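Local coordinates for nodulation protein S (Bradyrhizobium sp., PDB 3OFK) that probably methylates an amino group of a Nod factor precursor with S-adenosyl-L-methionine as methyl donor, a step in making the lipochitooligosaccharide signal of root nodulation, at residues Q41-L45 against E184-C188; I173-T177 against L198-F202. All blocks are in the same frame, centred on the assembly; numbering follows the deposited sequence.

Interaction 1: Q41-L45 against E184-C188; sequences QLLRL and ERVQC
OE2 of Glu184 takes two hydrogen bonds from the guanidinium of Arg44: a short, nearly straight one from NH1 (2.7 Å, 169°) and a weak one from NH2. The NH1 bond meets OE2 on its syn side, and the carboxylate is turned 48° from the guanidinium plane. Arg44, one helical turn beyond Gln41, is bent at chi3 (64°), which brings the NE and NH2 side of the guanidinium to the amide oxygen of Gln41. NE and NH2 both donate to Gln41 OE1, at 2.9 and 2.7 Å, with that oxygen in the guanidinium plane. The two partners together limit the rotation of this long side chain. A leucine in place of Gln41 would probably leave NE and NH2 without this shared acceptor and the guanidinium freer to swing from Glu184. Val186, short and branched, comes to the guanidinium from the opposite direction: CG1 lies 3.3 Å from Arg44 NH2 at the edge of the group, while CG2 meets Leu45 CD1 tip to tip (3.7 Å). Gln41 CG rests 4.1 Å from Cys188 SG. Leu199 of the adjoining strand also touches Gln41 and Leu45. Segment 41-45 thereby packs, nearly antiparallel, against edge-strand segment 184-188, as helices flank the sheet in Rossmann-like SAM-dependent methyltransferases.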
# COMPACT_ATOMS: atom_id res chain seq x y z
N GLN A 41 11.07 -6.61 0.13
CA GLN A 41 11.40 -5.45 0.97
C GLN A 41 10.25 -4.99 1.84
O GLN A 41 10.39 -4.71 3.02
CB GLN A 41 11.88 -4.26 0.11
CG GLN A 41 13.25 -4.45 -0.55
CD GLN A 41 14.32 -4.92 0.41
OE1 GLN A 41 14.35 -4.50 1.57
NE2 GLN A 41 15.21 -5.79 -0.08
N LEU A 42 9.09 -4.88 1.23
CA LEU A 42 7.89 -4.52 1.98
C LEU A 42 7.64 -5.51 3.17
O LEU A 42 7.38 -5.06 4.29
CB LEU A 42 6.70 -4.44 1.02
CG LEU A 42 5.52 -3.58 1.46
CD1 LEU A 42 5.88 -2.09 1.34
CD2 LEU A 42 4.29 -3.90 0.66
N LEU A 43 7.74 -6.82 2.94
CA LEU A 43 7.57 -7.80 4.01
C LEU A 43 8.72 -7.73 5.03
O LEU A 43 8.46 -7.82 6.21
CB LEU A 43 7.40 -9.24 3.49
CG LEU A 43 6.98 -10.31 4.52
CD1 LEU A 43 5.62 -10.01 5.14
CD2 LEU A 43 6.93 -11.67 3.91
N ARG A 44 9.97 -7.53 4.57
CA ARG A 44 11.11 -7.44 5.49
C ARG A 44 10.87 -6.29 6.47
O ARG A 44 11.04 -6.46 7.68
CB ARG A 44 12.46 -7.22 4.77
CG ARG A 44 13.65 -7.02 5.71
CD ARG A 44 14.96 -6.77 4.96
NE ARG A 44 14.93 -5.53 4.18
CZ ARG A 44 15.13 -4.31 4.68
NH1 ARG A 44 15.38 -4.14 5.98
NH2 ARG A 44 15.09 -3.24 3.89
N LEU A 45 10.45 -5.14 5.93
CA LEU A 45 10.13 -4.00 6.77
C LEU A 45 8.97 -4.32 7.71
O LEU A 45 8.98 -3.89 8.85
CB LEU A 45 9.82 -2.75 5.92
CG LEU A 45 10.96 -2.15 5.06
CD1 LEU A 45 10.52 -0.95 4.20
CD2 LEU A 45 12.12 -1.79 5.94
N GLU A 184 13.68 3.55 9.10
CA GLU A 184 14.47 2.89 8.06
C GLU A 184 13.90 3.21 6.69
O GLU A 184 12.71 3.49 6.60
CB GLU A 184 14.42 1.35 8.24
CG GLU A 184 15.36 0.58 7.31
CD GLU A 184 15.31 -0.93 7.49
OE1 GLU A 184 14.63 -1.43 8.43
OE2 GLU A 184 15.96 -1.61 6.68
N ARG A 185 14.72 3.13 5.64
CA ARG A 185 14.20 3.21 4.26
C ARG A 185 14.97 2.31 3.33
O ARG A 185 16.08 1.87 3.65
CB ARG A 185 14.24 4.65 3.73
CG ARG A 185 15.64 5.25 3.59
CD ARG A 185 15.58 6.53 2.77
NE ARG A 185 14.70 7.48 3.42
CZ ARG A 185 14.20 8.57 2.86
NH1 ARG A 185 14.50 8.90 1.60
NH2 ARG A 185 13.40 9.35 3.57
N VAL A 186 14.39 2.03 2.17
CA VAL A 186 15.04 1.22 1.14
C VAL A 186 14.60 1.67 -0.21
O VAL A 186 13.45 2.01 -0.42
CB VAL A 186 14.69 -0.31 1.18
CG1 VAL A 186 15.91 -1.13 1.55
CG2 VAL A 186 13.49 -0.62 2.08
N GLN A 187 15.52 1.59 -1.14
CA GLN A 187 15.23 1.83 -2.53
C GLN A 187 15.08 0.50 -3.26
O GLN A 187 15.73 -0.48 -2.90
CB GLN A 187 16.38 2.62 -3.12
CG GLN A 187 16.04 3.26 -4.42
CD GLN A 187 17.13 4.19 -4.89
OE1 GLN A 187 18.05 4.51 -4.13
NE2 GLN A 187 17.02 4.64 -6.14
N CYS A 188 14.26 0.49 -4.29
CA CYS A 188 14.00 -0.71 -5.03
C CYS A 188 13.95 -0.40 -6.52
O CYS A 188 13.12 0.38 -6.94
CB CYS A 188 12.65 -1.26 -4.57
SG CYS A 188 12.69 -2.97 -4.33

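Interaction 2: I173-T177 against L198-F202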
# COMPACT_ATOMS: atom_id res chain seq x y z
N ILE A 173 6.68 10.79 2.01
CA ILE A 173 7.64 10.60 3.11
C ILE A 173 7.78 11.90 3.89
O ILE A 173 7.80 11.89 5.13
CB ILE A 173 9.01 10.08 2.58
CG1 ILE A 173 8.90 8.59 2.20
CG2 ILE A 173 10.10 10.24 3.62
CD1 ILE A 173 10.07 8.05 1.44
N THR A 174 7.86 13.03 3.17
CA THR A 174 7.97 14.33 3.80
C THR A 174 6.82 14.60 4.75
O THR A 174 7.04 15.07 5.87
CB THR A 174 8.12 15.46 2.75
OG1 THR A 174 9.34 15.27 2.05
CG2 THR A 174 8.14 16.86 3.41
N ILE A 175 5.61 14.33 4.28
CA ILE A 175 4.38 14.59 5.03
C ILE A 175 4.26 13.60 6.20
O ILE A 175 3.92 13.99 7.32
CB ILE A 175 3.13 14.46 4.14
CG1 ILE A 175 3.12 15.57 3.06
CG2 ILE A 175 1.85 14.51 4.98
CD1 ILE A 175 2.02 15.39 1.98
N LEU A 176 4.55 12.33 5.92
CA LEU A 176 4.57 11.32 6.96
C LEU A 176 5.49 11.70 8.11
O LEU A 176 5.14 11.49 9.26
CB LEU A 176 5.00 9.96 6.40
CG LEU A 176 3.98 9.22 5.56
CD1 LEU A 176 4.58 7.99 4.90
CD2 LEU A 176 2.82 8.84 6.42
N THR A 177 6.65 12.29 7.78
CA THR A 177 7.69 12.62 8.75
C THR A 177 7.27 13.72 9.77
O THR A 177 7.88 13.84 10.85
CB THR A 177 9.05 13.01 8.03
OG1 THR A 177 9.44 11.96 7.13
CG2 THR A 177 10.19 13.28 9.06
N LEU A 198 10.60 3.78 -3.52
CA LEU A 198 11.17 4.13 -2.22
C LEU A 198 10.24 3.54 -1.19
O LEU A 198 9.04 3.69 -1.32
CB LEU A 198 11.23 5.66 -2.04
CG LEU A 198 12.19 6.25 -1.01
CD1 LEU A 198 13.62 5.68 -1.12
CD2 LEU A 198 12.21 7.75 -1.21
N LEU A 199 10.80 2.82 -0.22
CA LEU A 199 10.04 2.32 0.90
C LEU A 199 10.66 2.89 2.15
O LEU A 199 11.88 3.05 2.23
CB LEU A 199 10.08 0.78 0.98
CG LEU A 199 9.89 -0.02 -0.30
CD1 LEU A 199 9.70 -1.53 -0.01
CD2 LEU A 199 8.70 0.51 -1.02
N ALA A 200 9.80 3.18 3.12
CA ALA A 200 10.22 3.67 4.42
C ALA A 200 9.30 3.10 5.50
O ALA A 200 8.08 2.98 5.32
CB ALA A 200 10.21 5.21 4.46
N ARG A 201 9.90 2.75 6.62
CA ARG A 201 9.20 2.25 7.78
C ARG A 201 9.21 3.37 8.81
O ARG A 201 10.27 3.87 9.19
CB ARG A 201 9.90 1.00 8.30
CG ARG A 201 9.23 0.33 9.51
CD ARG A 201 10.00 -0.93 9.87
NE ARG A 201 9.40 -1.69 10.97
CZ ARG A 201 9.89 -1.81 12.21
NH1 ARG A 201 11.03 -1.20 12.56
NH2 ARG A 201 9.24 -2.54 13.12
N PHE A 202 8.01 3.74 9.25
CA PHE A 202 7.84 4.81 10.24
C PHE A 202 7.35 4.26 11.58
O PHE A 202 6.63 3.25 11.62
CB PHE A 202 6.86 5.85 9.71
CG PHE A 202 7.38 6.60 8.51
CD1 PHE A 202 7.94 7.88 8.65
CD2 PHE A 202 7.27 6.07 7.24
CE1 PHE A 202 8.40 8.57 7.56
CE2 PHE A 202 7.72 6.78 6.13
CZ PHE A 202 8.29 8.04 6.30
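Helix segment 173-177 runs almost parallel to strand segment 198-202, their axes 6° apart in direction and 10.4 Å apart at closest approach, a spacing that side chains fill without any hydrogen bond between the two. Phe202 supplies much of the filling. Its side chain crosses that of Leu176 at about a right angle, and Leu176 CB sits over one ring face, displaced toward the rim, in a CH-pi contact 4.0 Å from the ring centroid. Leu176 CD1 reaches CE2 of the same ring at 3.6 Å. At the ring's edge, near its plane, lie Ile173 CG2 and Thr177 OG1, so a flat aromatic group suits this place: it offers a broad face to one leucine and a thin rim to the neighbouring turn. Ile173 uses its two branches separately. With CG1 anti to the carbonyl carbon (chi1 -75°), the longer branch carries CD1 to Leu198 CD2, a tight 3.4 Å, and to Ala200 CB, while CG2 is left for Phe202 CZ at 3.9 Å. Ala200, with only a methyl group, suits the place facing this branch, where Ile173 CD1 comes toward its CB. Thr177 OG1 donates to Ile173 O at 2.6 Å, and Thr177 N reaches that oxygen from the opposite face of its plane; the hydroxyl thereby has a backbone partner in its own segment although it borders an aromatic edge. Phe152 of strand 148-155 also packs on Ile173 and Leu176, extending the apolar layer across the sheet. The result is a buried helix-on-sheet interface characteristic of alpha/beta folds, here in the Rossmann-like fold of a SAM-dependent methyltransferase.

In the fold
From the N terminus, helix 33-46 comes first, and interaction 1 closes a loop of 138 residues by bringing it to strand 181-189. Helix 169-179 lies within that span, yet its partner strand 196-203 follows strand 181-189, so the much shorter loop of interaction 2 crosses the longer one. The two strands are neighbours at one edge of the seven-stranded sheet and pair antiparallel, with probable backbone hydrogen bonds from Val186 to Leu199 and from Arg201 to Glu184. The helices cover opposite faces: Leu199 packs against helix 33-46, while alternate residues Leu198 and Ala200 turn toward helix 169-179. Together the contacts tie both helical layers to the sheet's C-terminal strands.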